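Local coordinates for RagA protein (PDB 6SLN) that probably imports nutrients across the outer membrane of Porphyromonas gingivalis, as a TonB-dependent receptor with a plug and a beta-barrel, at residues 303-309 and 337-341; 496-502 and 523-529; 649-654 and 665-671. All blocks are in the same frame, centred on the assembly; numbering follows the deposited sequence.

Contact 1: residues 303-309 and 337-341; sequences KALFKTA and EGMAR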
loop_
_atom_site.group_PDB
_atom_site.type_symbol
_atom_site.label_atom_id
_atom_site.label_comp_id
_atom_site.label_asym_id
_atom_site.label_seq_id
_atom_site.Cartn_x
_atom_site.Cartn_y
_atom_site.Cartn_z
ATOM N N LYS A 303 11.542 28.082 -24.854
ATOM C CA LYS A 303 11.803 28.449 -23.469
ATOM C C LYS A 303 10.593 28.200 -22.569
ATOM O O LYS A 303 10.766 27.951 -21.372
ATOM C CB LYS A 303 12.270 29.904 -23.384
ATOM C CG LYS A 303 12.607 30.346 -21.960
ATOM C CD LYS A 303 13.194 31.732 -21.930
ATOM C CE LYS A 303 14.009 31.967 -23.186
ATOM N NZ LYS A 303 15.422 31.519 -23.018
ATOM N N ALA A 304 9.382 28.209 -23.121
ATOM C CA ALA A 304 8.211 27.880 -22.318
ATOM C C ALA A 304 8.267 26.457 -21.783
ATOM O O ALA A 304 7.674 26.172 -20.738
ATOM C CB ALA A 304 6.944 28.070 -23.149
ATOM N N LEU A 305 8.938 25.538 -22.493
ATOM C CA LEU A 305 8.918 24.130 -22.121
ATOM C C LEU A 305 10.277 23.490 -21.882
ATOM O O LEU A 305 10.312 22.310 -21.533
ATOM C CB LEU A 305 8.137 23.303 -23.163
ATOM C CG LEU A 305 6.672 23.728 -23.224
ATOM C CD1 LEU A 305 6.243 23.847 -24.654
ATOM C CD2 LEU A 305 5.734 22.832 -22.413
ATOM N N PHE A 306 11.382 24.209 -22.055
ATOM C CA PHE A 306 12.701 23.647 -21.791
ATOM C C PHE A 306 13.568 24.711 -21.146
ATOM O O PHE A 306 13.441 25.905 -21.431
ATOM C CB PHE A 306 13.392 23.112 -23.071
ATOM C CG PHE A 306 12.756 21.874 -23.633
ATOM C CD1 PHE A 306 11.614 21.954 -24.414
ATOM C CD2 PHE A 306 13.289 20.629 -23.360
ATOM C CE1 PHE A 306 11.026 20.816 -24.927
ATOM C CE2 PHE A 306 12.723 19.493 -23.877
ATOM C CZ PHE A 306 11.585 19.585 -24.659
ATOM N N LYS A 307 14.465 24.260 -20.280
ATOM C CA LYS A 307 15.275 25.123 -19.440
ATOM C C LYS A 307 16.686 24.570 -19.453
ATOM O O LYS A 307 16.918 23.434 -19.856
ATOM C CB LYS A 307 14.730 25.164 -18.001
ATOM C CG LYS A 307 14.549 23.751 -17.399
ATOM C CD LYS A 307 14.208 23.721 -15.897
ATOM C CE LYS A 307 15.119 22.745 -15.124
ATOM N NZ LYS A 307 15.310 23.082 -13.675
ATOM N N THR A 308 17.632 25.384 -19.028
ATOM C CA THR A 308 18.937 24.861 -18.684
ATOM C C THR A 308 18.831 24.229 -17.306
ATOM O O THR A 308 18.195 24.783 -16.403
ATOM C CB THR A 308 19.987 25.968 -18.692
ATOM O OG1 THR A 308 19.994 26.604 -19.973
ATOM C CG2 THR A 308 21.358 25.399 -18.444
ATOM N N ALA A 309 19.414 23.041 -17.154
ATOM C CA ALA A 309 19.302 22.338 -15.889
ATOM C C ALA A 309 20.688 22.017 -15.352
ATOM O O ALA A 309 21.608 21.747 -16.127
ATOM C CB ALA A 309 18.492 21.054 -16.049
ATOM N N GLU A 337 19.593 17.131 -13.277
ATOM C CA GLU A 337 18.266 17.701 -13.464
ATOM C C GLU A 337 17.835 17.587 -14.916
ATOM O O GLU A 337 18.650 17.729 -15.837
ATOM C CB GLU A 337 18.239 19.166 -13.023
ATOM C CG GLU A 337 17.981 19.365 -11.537
ATOM C CD GLU A 337 16.911 18.405 -11.006
ATOM O OE1 GLU A 337 17.137 17.822 -9.916
ATOM O OE2 GLU A 337 15.853 18.232 -11.678
ATOM N N GLY A 338 16.549 17.310 -15.117
ATOM C CA GLY A 338 16.032 17.188 -16.472
ATOM C C GLY A 338 15.903 18.545 -17.137
ATOM O O GLY A 338 15.483 19.524 -16.522
ATOM N N MET A 339 16.263 18.605 -18.414
ATOM C CA MET A 339 16.210 19.902 -19.079
ATOM C C MET A 339 14.818 20.243 -19.596
ATOM O O MET A 339 14.506 21.426 -19.747
ATOM C CB MET A 339 17.220 19.969 -20.214
ATOM C CG MET A 339 17.180 18.811 -21.138
ATOM S SD MET A 339 18.018 19.329 -22.619
ATOM C CE MET A 339 16.605 19.831 -23.581
ATOM N N ALA A 340 13.967 19.261 -19.876
ATOM C CA ALA A 340 12.576 19.605 -20.118
ATOM C C ALA A 340 11.979 20.153 -18.834
ATOM O O ALA A 340 12.367 19.761 -17.732
ATOM C CB ALA A 340 11.771 18.404 -20.589
ATOM N N ARG A 341 11.043 21.089 -18.980
ATOM C CA ARG A 341 10.500 21.742 -17.797
ATOM C C ARG A 341 9.619 20.795 -17.006
ATOM O O ARG A 341 9.584 20.878 -15.772
ATOM C CB ARG A 341 9.734 22.999 -18.186
ATOM C CG ARG A 341 10.632 24.167 -18.439
ATOM C CD ARG A 341 9.793 25.424 -18.440
ATOM N NE ARG A 341 10.538 26.517 -19.034
ATOM C CZ ARG A 341 11.417 27.259 -18.366
ATOM N NH1 ARG A 341 11.649 27.030 -17.075
ATOM N NH2 ARG A 341 12.068 28.222 -18.995
#

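Contact 2: residues 496-502 and 523-529; sequences DVSKSFT and HEYIEYE. With 3PE (1,2-Distearoyl-sn-glycerophosphoethanolamine), chain G; LMT (dodecyl-beta-D-maltoside), chain H.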
loop_
_atom_site.group_PDB
_atom_site.type_symbol
_atom_site.label_atom_id
_atom_site.label_comp_id
_atom_site.label_asym_id
_atom_site.label_seq_id
_atom_site.Cartn_x
_atom_site.Cartn_y
_atom_site.Cartn_z
ATOM N N ASP A 496 12.143 -5.469 -4.866
ATOM C CA ASP A 496 12.857 -6.407 -5.727
ATOM C C ASP A 496 13.912 -7.118 -4.904
ATOM O O ASP A 496 14.790 -6.469 -4.319
ATOM C CB ASP A 496 13.535 -5.710 -6.907
ATOM C CG ASP A 496 12.558 -5.059 -7.828
ATOM O OD1 ASP A 496 11.449 -5.596 -7.995
ATOM O OD2 ASP A 496 12.890 -3.995 -8.379
ATOM N N VAL A 497 13.850 -8.442 -4.883
ATOM C CA VAL A 497 14.891 -9.255 -4.278
ATOM C C VAL A 497 15.407 -10.161 -5.381
ATOM O O VAL A 497 14.659 -10.985 -5.922
ATOM C CB VAL A 497 14.383 -10.048 -3.063
ATOM C CG1 VAL A 497 15.508 -10.823 -2.456
ATOM C CG2 VAL A 497 13.777 -9.098 -2.026
ATOM N N SER A 498 16.661 -9.974 -5.760
ATOM C CA SER A 498 17.300 -10.832 -6.749
ATOM C C SER A 498 18.470 -11.531 -6.062
ATOM O O SER A 498 19.469 -10.888 -5.712
ATOM C CB SER A 498 17.724 -10.038 -7.983
ATOM O OG SER A 498 18.388 -8.844 -7.634
ATOM N N LYS A 499 18.308 -12.832 -5.809
ATOM C CA LYS A 499 19.331 -13.646 -5.169
ATOM C C LYS A 499 20.155 -14.371 -6.216
ATOM O O LYS A 499 19.681 -14.669 -7.316
ATOM C CB LYS A 499 18.728 -14.677 -4.216
ATOM C CG LYS A 499 17.845 -14.120 -3.130
ATOM C CD LYS A 499 17.109 -15.239 -2.428
ATOM C CE LYS A 499 15.685 -14.827 -2.093
ATOM N NZ LYS A 499 14.913 -15.992 -1.581
ATOM N N SER A 500 21.394 -14.676 -5.855
ATOM C CA SER A 500 22.274 -15.305 -6.822
ATOM C C SER A 500 23.385 -16.059 -6.109
ATOM O O SER A 500 24.067 -15.495 -5.242
ATOM C CB SER A 500 22.861 -14.261 -7.760
ATOM O OG SER A 500 24.108 -14.672 -8.311
ATOM N N PHE A 501 23.579 -17.327 -6.488
ATOM C CA PHE A 501 24.664 -18.145 -5.975
ATOM C C PHE A 501 25.409 -18.778 -7.139
ATOM O O PHE A 501 24.785 -19.330 -8.049
ATOM C CB PHE A 501 24.148 -19.231 -5.033
ATOM C CG PHE A 501 23.079 -18.760 -4.099
ATOM C CD1 PHE A 501 21.764 -18.705 -4.520
ATOM C CD2 PHE A 501 23.381 -18.396 -2.801
ATOM C CE1 PHE A 501 20.779 -18.279 -3.686
ATOM C CE2 PHE A 501 22.392 -17.980 -1.954
ATOM C CZ PHE A 501 21.085 -17.916 -2.401
ATOM N N THR A 502 26.741 -18.710 -7.095
ATOM C CA THR A 502 27.608 -19.302 -8.101
ATOM C C THR A 502 28.709 -20.089 -7.409
ATOM O O THR A 502 29.435 -19.544 -6.572
ATOM C CB THR A 502 28.229 -18.246 -9.015
ATOM O OG1 THR A 502 27.191 -17.555 -9.717
ATOM C CG2 THR A 502 29.166 -18.919 -10.029
ATOM N N HIS A 523 28.361 -24.482 -10.751
ATOM C CA HIS A 523 26.931 -24.480 -10.478
ATOM C C HIS A 523 26.479 -23.055 -10.186
ATOM O O HIS A 523 27.230 -22.263 -9.610
ATOM C CB HIS A 523 26.554 -25.365 -9.292
ATOM C CG HIS A 523 25.288 -24.931 -8.615
ATOM N ND1 HIS A 523 25.273 -24.042 -7.561
ATOM C CD2 HIS A 523 23.990 -25.221 -8.883
ATOM C CE1 HIS A 523 24.021 -23.820 -7.198
ATOM N NE2 HIS A 523 23.223 -24.525 -7.982
ATOM N N GLU A 524 25.231 -22.747 -10.552
ATOM C CA GLU A 524 24.726 -21.386 -10.457
ATOM C C GLU A 524 23.208 -21.395 -10.322
ATOM O O GLU A 524 22.523 -22.036 -11.125
ATOM C CB GLU A 524 25.150 -20.589 -11.683
ATOM C CG GLU A 524 24.469 -19.245 -11.826
ATOM C CD GLU A 524 25.337 -18.259 -12.563
ATOM O OE1 GLU A 524 25.282 -18.204 -13.814
ATOM O OE2 GLU A 524 26.101 -17.563 -11.878
ATOM N N TYR A 525 22.690 -20.672 -9.318
ATOM C CA TYR A 525 21.254 -20.472 -9.118
ATOM C C TYR A 525 20.966 -18.982 -8.917
ATOM O O TYR A 525 21.532 -18.341 -8.024
ATOM C CB TYR A 525 20.737 -21.278 -7.924
ATOM C CG TYR A 525 19.255 -21.058 -7.618
ATOM C CD1 TYR A 525 18.274 -21.650 -8.401
ATOM C CD2 TYR A 525 18.841 -20.273 -6.540
ATOM C CE1 TYR A 525 16.931 -21.461 -8.133
ATOM C CE2 TYR A 525 17.487 -20.079 -6.268
ATOM C CZ TYR A 525 16.538 -20.686 -7.066
ATOM O OH TYR A 525 15.189 -20.516 -6.816
ATOM N N ILE A 526 20.101 -18.434 -9.760
ATOM C CA ILE A 526 19.642 -17.062 -9.640
ATOM C C ILE A 526 18.125 -17.110 -9.573
ATOM O O ILE A 526 17.485 -17.889 -10.288
ATOM C CB ILE A 526 20.124 -16.156 -10.803
ATOM C CG1 ILE A 526 19.492 -16.577 -12.123
ATOM C CG2 ILE A 526 21.651 -16.165 -10.952
ATOM C CD1 ILE A 526 19.854 -15.671 -13.290
ATOM N N GLU A 527 17.555 -16.311 -8.677
ATOM C CA GLU A 527 16.112 -16.226 -8.533
ATOM C C GLU A 527 15.747 -14.787 -8.233
ATOM O O GLU A 527 16.567 -14.019 -7.726
ATOM C CB GLU A 527 15.583 -17.162 -7.439
ATOM C CG GLU A 527 15.589 -16.588 -6.042
ATOM C CD GLU A 527 14.884 -17.507 -5.061
ATOM O OE1 GLU A 527 14.511 -18.640 -5.454
ATOM O OE2 GLU A 527 14.695 -17.093 -3.897
ATOM N N TYR A 528 14.511 -14.432 -8.569
ATOM C CA TYR A 528 14.004 -13.077 -8.423
ATOM C C TYR A 528 12.569 -13.147 -7.931
ATOM O O TYR A 528 11.750 -13.868 -8.501
ATOM C CB TYR A 528 14.070 -12.310 -9.759
ATOM C CG TYR A 528 13.230 -11.036 -9.802
ATOM C CD1 TYR A 528 11.869 -11.091 -10.073
ATOM C CD2 TYR A 528 13.806 -9.783 -9.584
ATOM C CE1 TYR A 528 11.098 -9.968 -10.106
ATOM C CE2 TYR A 528 13.041 -8.644 -9.625
ATOM C CZ TYR A 528 11.681 -8.739 -9.887
ATOM O OH TYR A 528 10.884 -7.614 -9.930
ATOM N N GLU A 529 12.269 -12.404 -6.884
ATOM C CA GLU A 529 10.901 -12.100 -6.499
ATOM C C GLU A 529 10.751 -10.592 -6.561
ATOM O O GLU A 529 11.662 -9.864 -6.169
ATOM C CB GLU A 529 10.560 -12.578 -5.075
ATOM C CG GLU A 529 10.599 -14.063 -4.866
ATOM C CD GLU A 529 12.014 -14.611 -4.854
ATOM O OE1 GLU A 529 12.216 -15.688 -5.460
ATOM O OE2 GLU A 529 12.913 -13.970 -4.248
HETATM C C1 3PE G . 17.222 -24.826 -5.875
HETATM C C2 3PE G . 18.641 -24.697 -5.363
HETATM C C3 3PE G . 19.610 -25.276 -6.410
HETATM O O31 3PE G . 20.925 -25.282 -5.924
HETATM O O32 3PE G . 21.153 -27.472 -6.348
HETATM C C31 3PE G . 21.558 -26.528 -5.763
HETATM C C32 3PE G . 22.761 -26.676 -4.813
HETATM C C33 3PE G . 24.109 -26.780 -5.533
HETATM C C34 3PE G . 25.212 -27.155 -4.536
HETATM C C35 3PE G . 26.093 -25.960 -4.151
HETATM C C36 3PE G . 27.551 -26.410 -4.019
HETATM C C37 3PE G . 28.324 -25.546 -3.016
HETATM C C38 3PE G . 29.779 -26.026 -2.957
HETATM C C39 3PE G . 30.608 -25.056 -2.125
HETATM C C3A 3PE G . 32.097 -25.260 -2.392
HETATM C C3B 3PE G . 32.855 -23.957 -2.123
HETATM O O21 3PE G . 18.798 -23.317 -5.126
HETATM O O22 3PE G . 18.995 -22.851 -2.943
HETATM C C21 3PE G . 19.541 -22.980 -3.979
HETATM C C22 3PE G . 21.055 -22.754 -4.045
HETATM C C23 3PE G . 21.633 -22.380 -2.677
HETATM C C24 3PE G . 22.984 -23.090 -2.537
HETATM C C25 3PE G . 24.134 -22.130 -2.218
HETATM C C26 3PE G . 25.291 -22.906 -1.568
HETATM C C27 3PE G . 26.311 -21.925 -0.987
HETATM C C28 3PE G . 27.491 -22.655 -0.334
HETATM C C29 3PE G . 28.559 -21.658 0.144
HETATM C C2A 3PE G . 29.224 -22.106 1.452
HETATM C C2B 3PE G . 30.750 -21.875 1.492
HETATM C C2C 3PE G . 31.177 -21.393 2.896
HETATM C C2D 3PE G . 32.699 -21.221 3.076
HETATM C C1B LMT H . 11.423 -21.983 -4.155
HETATM C C2B LMT H . 10.618 -20.618 -4.095
HETATM C C3B LMT H . 9.091 -20.817 -3.935
HETATM C C4B LMT H . 8.641 -21.870 -4.966
HETATM C C5B LMT H . 9.330 -23.146 -4.458
HETATM C C6B LMT H . 8.669 -24.421 -5.004
HETATM O O1B LMT H . 12.010 -22.324 -2.923
HETATM O O2B LMT H . 11.123 -19.818 -3.092
HETATM O O3B LMT H . 8.389 -19.639 -3.997
HETATM O "O4'" LMT H . 7.270 -22.010 -5.010
HETATM O O5B LMT H . 10.725 -23.086 -4.718
HETATM O O6B LMT H . 8.344 -25.287 -3.965
HETATM C "C1'" LMT H . 15.354 -21.990 -0.724
HETATM C "C2'" LMT H . 15.440 -21.157 -2.020
HETATM C "C3'" LMT H . 13.988 -21.077 -2.525
HETATM C "C4'" LMT H . 13.425 -22.464 -2.895
HETATM C "C5'" LMT H . 13.821 -23.539 -1.809
HETATM C "C6'" LMT H . 13.797 -24.976 -2.335
HETATM O "O1'" LMT H . 16.480 -21.971 0.106
HETATM O "O2'" LMT H . 15.864 -19.861 -1.796
HETATM O "O3'" LMT H . 13.879 -20.196 -3.578
HETATM O "O5'" LMT H . 15.065 -23.343 -1.109
HETATM O "O6'" LMT H . 13.385 -24.974 -3.677
HETATM C C1 LMT H . 17.748 -21.452 -0.331
HETATM C C2 LMT H . 18.389 -20.793 0.880
HETATM C C3 LMT H . 19.596 -19.923 0.629
HETATM C C4 LMT H . 20.557 -19.974 1.814
HETATM C C5 LMT H . 21.989 -20.080 1.352
HETATM C C6 LMT H . 22.968 -19.213 2.111
HETATM C C7 LMT H . 24.268 -19.160 1.335
HETATM C C8 LMT H . 25.361 -18.395 2.052
HETATM C C9 LMT H . 26.624 -18.334 1.210
HETATM C C10 LMT H . 27.787 -17.655 1.911
HETATM C C11 LMT H . 28.899 -17.383 0.918
HETATM C C12 LMT H . 30.191 -16.968 1.552
#

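Contact 3: residues 649-654 and 665-671; sequences HQALVT and LSISTAG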
loop_
_atom_site.group_PDB
_atom_site.type_symbol
_atom_site.label_atom_id
_atom_site.label_comp_id
_atom_site.label_asym_id
_atom_site.label_seq_id
_atom_site.Cartn_x
_atom_site.Cartn_y
_atom_site.Cartn_z
ATOM N N HIS A 649 3.767 -19.297 -20.991
ATOM C CA HIS A 649 3.337 -20.588 -21.508
ATOM C C HIS A 649 2.017 -21.075 -20.930
ATOM O O HIS A 649 1.329 -21.864 -21.585
ATOM C CB HIS A 649 4.409 -21.655 -21.253
ATOM C CG HIS A 649 4.862 -21.728 -19.830
ATOM N ND1 HIS A 649 4.283 -22.573 -18.909
ATOM C CD2 HIS A 649 5.842 -21.064 -19.170
ATOM C CE1 HIS A 649 4.884 -22.426 -17.742
ATOM N NE2 HIS A 649 5.837 -21.519 -17.874
ATOM N N GLN A 650 1.645 -20.616 -19.741
ATOM C CA GLN A 650 0.426 -21.071 -19.102
ATOM C C GLN A 650 -0.808 -20.548 -19.837
ATOM O O GLN A 650 -0.814 -19.428 -20.357
ATOM C CB GLN A 650 0.433 -20.618 -17.639
ATOM C CG GLN A 650 1.660 -21.112 -16.855
ATOM C CD GLN A 650 2.778 -20.071 -16.722
ATOM O OE1 GLN A 650 3.062 -19.306 -17.651
ATOM N NE2 GLN A 650 3.433 -20.061 -15.572
ATOM N N ALA A 651 -1.862 -21.369 -19.886
ATOM C CA ALA A 651 -3.160 -20.945 -20.410
ATOM C C ALA A 651 -4.032 -20.522 -19.238
ATOM O O ALA A 651 -4.376 -21.351 -18.393
ATOM C CB ALA A 651 -3.831 -22.057 -21.205
ATOM N N LEU A 652 -4.405 -19.244 -19.191
ATOM C CA LEU A 652 -4.817 -18.646 -17.930
ATOM C C LEU A 652 -6.209 -18.044 -17.968
ATOM O O LEU A 652 -6.710 -17.641 -19.016
ATOM C CB LEU A 652 -3.842 -17.577 -17.501
ATOM C CG LEU A 652 -2.518 -18.244 -17.195
ATOM C CD1 LEU A 652 -1.421 -17.183 -17.098
ATOM C CD2 LEU A 652 -2.696 -19.063 -15.919
ATOM N N VAL A 653 -6.813 -17.980 -16.783
ATOM C CA VAL A 653 -8.016 -17.200 -16.548
ATOM C C VAL A 653 -7.694 -16.205 -15.447
ATOM O O VAL A 653 -6.729 -16.359 -14.691
ATOM C CB VAL A 653 -9.238 -18.066 -16.176
ATOM C CG1 VAL A 653 -9.471 -19.139 -17.251
ATOM C CG2 VAL A 653 -9.053 -18.691 -14.802
ATOM N N THR A 654 -8.500 -15.155 -15.378
ATOM C CA THR A 654 -8.244 -14.100 -14.415
ATOM C C THR A 654 -9.571 -13.494 -13.996
ATOM O O THR A 654 -10.623 -13.767 -14.584
ATOM C CB THR A 654 -7.286 -13.032 -14.984
ATOM O OG1 THR A 654 -6.602 -12.373 -13.911
ATOM C CG2 THR A 654 -8.029 -11.996 -15.844
ATOM N N LEU A 665 -14.973 -14.638 -14.199
ATOM C CA LEU A 665 -13.742 -15.136 -14.799
ATOM C C LEU A 665 -13.728 -14.886 -16.303
ATOM O O LEU A 665 -14.756 -15.029 -16.979
ATOM C CB LEU A 665 -13.576 -16.631 -14.522
ATOM C CG LEU A 665 -13.349 -16.939 -13.051
ATOM C CD1 LEU A 665 -13.374 -18.452 -12.841
ATOM C CD2 LEU A 665 -12.036 -16.337 -12.666
ATOM N N SER A 666 -12.557 -14.515 -16.826
ATOM C CA SER A 666 -12.355 -14.386 -18.263
ATOM C C SER A 666 -11.036 -15.028 -18.640
ATOM O O SER A 666 -10.081 -15.041 -17.858
ATOM C CB SER A 666 -12.354 -12.931 -18.734
ATOM O OG SER A 666 -13.655 -12.376 -18.603
ATOM N N ILE A 667 -10.996 -15.584 -19.848
ATOM C CA ILE A 667 -9.770 -16.183 -20.340
ATOM C C ILE A 667 -8.753 -15.075 -20.503
ATOM O O ILE A 667 -9.010 -14.086 -21.196
ATOM C CB ILE A 667 -10.022 -16.899 -21.664
ATOM C CG1 ILE A 667 -10.599 -18.280 -21.401
ATOM C CG2 ILE A 667 -8.730 -16.966 -22.482
ATOM C CD1 ILE A 667 -11.660 -18.691 -22.385
ATOM N N SER A 668 -7.598 -15.210 -19.869
ATOM C CA SER A 668 -6.634 -14.133 -20.044
ATOM C C SER A 668 -5.557 -14.457 -21.069
ATOM O O SER A 668 -5.225 -13.600 -21.877
ATOM C CB SER A 668 -6.003 -13.740 -18.699
ATOM O OG SER A 668 -4.790 -14.411 -18.437
ATOM N N THR A 669 -4.994 -15.653 -21.104
ATOM C CA THR A 669 -3.963 -15.880 -22.103
ATOM C C THR A 669 -4.318 -17.067 -22.969
ATOM O O THR A 669 -5.044 -17.972 -22.554
ATOM C CB THR A 669 -2.581 -16.103 -21.489
ATOM O OG1 THR A 669 -2.570 -17.348 -20.771
ATOM C CG2 THR A 669 -2.237 -14.926 -20.560
ATOM N N ALA A 670 -3.783 -17.036 -24.187
ATOM C CA ALA A 670 -3.931 -18.156 -25.103
ATOM C C ALA A 670 -3.101 -19.354 -24.644
ATOM O O ALA A 670 -3.606 -20.492 -24.574
ATOM C CB ALA A 670 -3.533 -17.714 -26.512
ATOM N N GLY A 671 -1.825 -19.115 -24.325
ATOM C CA GLY A 671 -0.930 -20.161 -23.869
ATOM C C GLY A 671 -0.143 -20.818 -24.997
ATOM O O GLY A 671 -0.445 -20.672 -26.181
#

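Contact 1: residues 303-309 and 337-341
Arg341 reaches across to the end of helix 301-305 and grips the carbonyl of Lys303 side-on. NE and NH2 both bond to Lys303 O, at 2.8 Å for NE, and this oxygen lies close to the guanidinium plane. The extended chain from CG to NE carries the group along the backbone of Ala304 and Leu305. The Arg341 backbone N bonds to Leu305 O at 2.9 Å, and Lys307 N bonds to Met339 O at 2.9 Å. These bonds flank the single bridge between Phe306 and Ala340. At this bridge the packing is close: Phe306 CE2 lies 3.6 Å from Ala340 CB, and Met339 CE also meets the ring obliquely.

The Lys307 side is looser and partly exposed. Lys307 CB lies over one guanidinium face, 3.7 Å from Arg341 NH1. Its NZ stays 5.3 Å from Glu337 OE2, too far for a salt bridge, so any attraction is probably weak. The Lys303 side chain, with CG 3.7 Å from Arg341 NH2, also lies on the exposed side.

The contact joins the lead-in to strand 309-322 with the loop after strand 325-337. Helix 390-396 covers Leu305 and Phe306, strand 218-230 covers Met339, and Tyr983 OH bonds to Ala340 N.

Contact 2: residues 496-502 and 523-529
Phe501 and Tyr525 form one of the antiparallel pairs of a barrel hairpin, made by strands 487-510 and 515-540. The two segments run almost exactly antiparallel, at 178°, with their axes 4.7 Å apart. Val497 with Glu529, Lys499 with Glu527, and Phe501 with Tyr525 are the hydrogen-bonded pairs. Ser498 with Tyr528, Ser500 with Ile526, and Thr502 with Glu524 are the non-hydrogen-bonded ones. Side chains alternate between two faces, as in transmembrane barrels. Ser500 and Ile526 touch strand 165-166 of the plug region, so their face looks into the barrel. On this inner face Tyr528 OH makes a weak bond to Asp496 OD1 at 2.9 Å.

The outer face carries bound lipid and detergent. Phe501 and Tyr525 lie side by side, with Phe501 CD1 at the edge of the tyrosine ring, 3.9 Å from Tyr525 CD2. C23 of the phospholipid 3PE sits over the centre of the Phe501 ring, and its O21 lies over one face of Tyr525. Its C33 covers the His523 ring, and His523 NE2 makes a weak hydrogen bond to O31 at 3.2 Å. Dodecyl maltoside meets the Phe501 ring obliquely, LMT C3 lying 3.9 Å from CZ.

Further along, Lys499 NZ forms a salt bridge with Glu527 OE2 at 2.6 Å, and a long one with Glu529 OE2 at 3.9 Å. Glu527 CG sits between its backbone N and carbonyl carbon (chi1 87°), which swings the acid alongside the lysine. Glu527 OE1 also accepts from Tyr525 OH, at a doubtfully short distance. Val497 packs on His440 of the second copy.

The outer face thus divides by chemistry. Its aromatic end suits acyl chains and ester groups, while Glu527, close by, and Glu529, more distant, would probably stabilise the charge of Lys499.

Contact 3: residues 649-654 and 665-671
Thr669 OG1 is held between two backbone groups of the facing segment. It donates to Gln650 O at 2.8 Å and takes a weak bond from Leu652 N at 3.1 Å. Its first torsion, 68°, sets the hydroxyl between its own backbone N and carbonyl carbon, turned toward segment 649-654. The Thr669 and Leu652 side chains lie side by side, and Leu652 CB is 3.5 Å from Thr669 OG1. Leu652 CB also meets Ser668 OG at 3.4 Å.

Leu652 O receives two backbone donors, Ser668 N at 2.7 Å and, weakly, Thr669 N at 3.4 Å. Two residues thus face one, with backbone angles of a classic beta bulge. The bulge adjoins a short antiparallel hairpin of strands 652-655 and 665-667. Here Thr654 and Ser666 bond to each other through both backbone N-H groups. Val653 faces Ile667 with the side chains diverging.

Beyond the bulge, Gly671 CA passes 3.6 Å from Gln650 O, and Ala651 CB lies 3.7 Å from Ala670 O. Asn656 ND2 bonds to Ser666 OG, and Gln725 OE1 bonds to Gly671 N. A strand of another protein pairs antiparallel with Leu652, Val653 and Thr654, and its backbone bonds to Thr654 OG1. An acidic side chain of that protein holds Gln650 NE2, while Leu665 packs on Leu545 of the second copy of this protein.

The contacts follow one another along the chain, each closing before the next opens. Contact 1 joins the approaches to early barrel strands, contact 2 lies within a barrel hairpin, and contact 3 is a small two-stranded hairpin in the connection between strands 627-641 and 678-691. All four segments of contacts 2 and 3 belong to the TonB-dependent receptor beta-barrel family region. The centres of contacts 1 and 2 are about 40 Å apart, on opposite sides of the chain's centre. Contact 3 is about 45 Å from contact 1 and 28 Å from contact 2, centre to centre. Together they sample the loop and helix next to early barrel strands, the lipid-covered wall, and a loop hairpin that pairs with another protein.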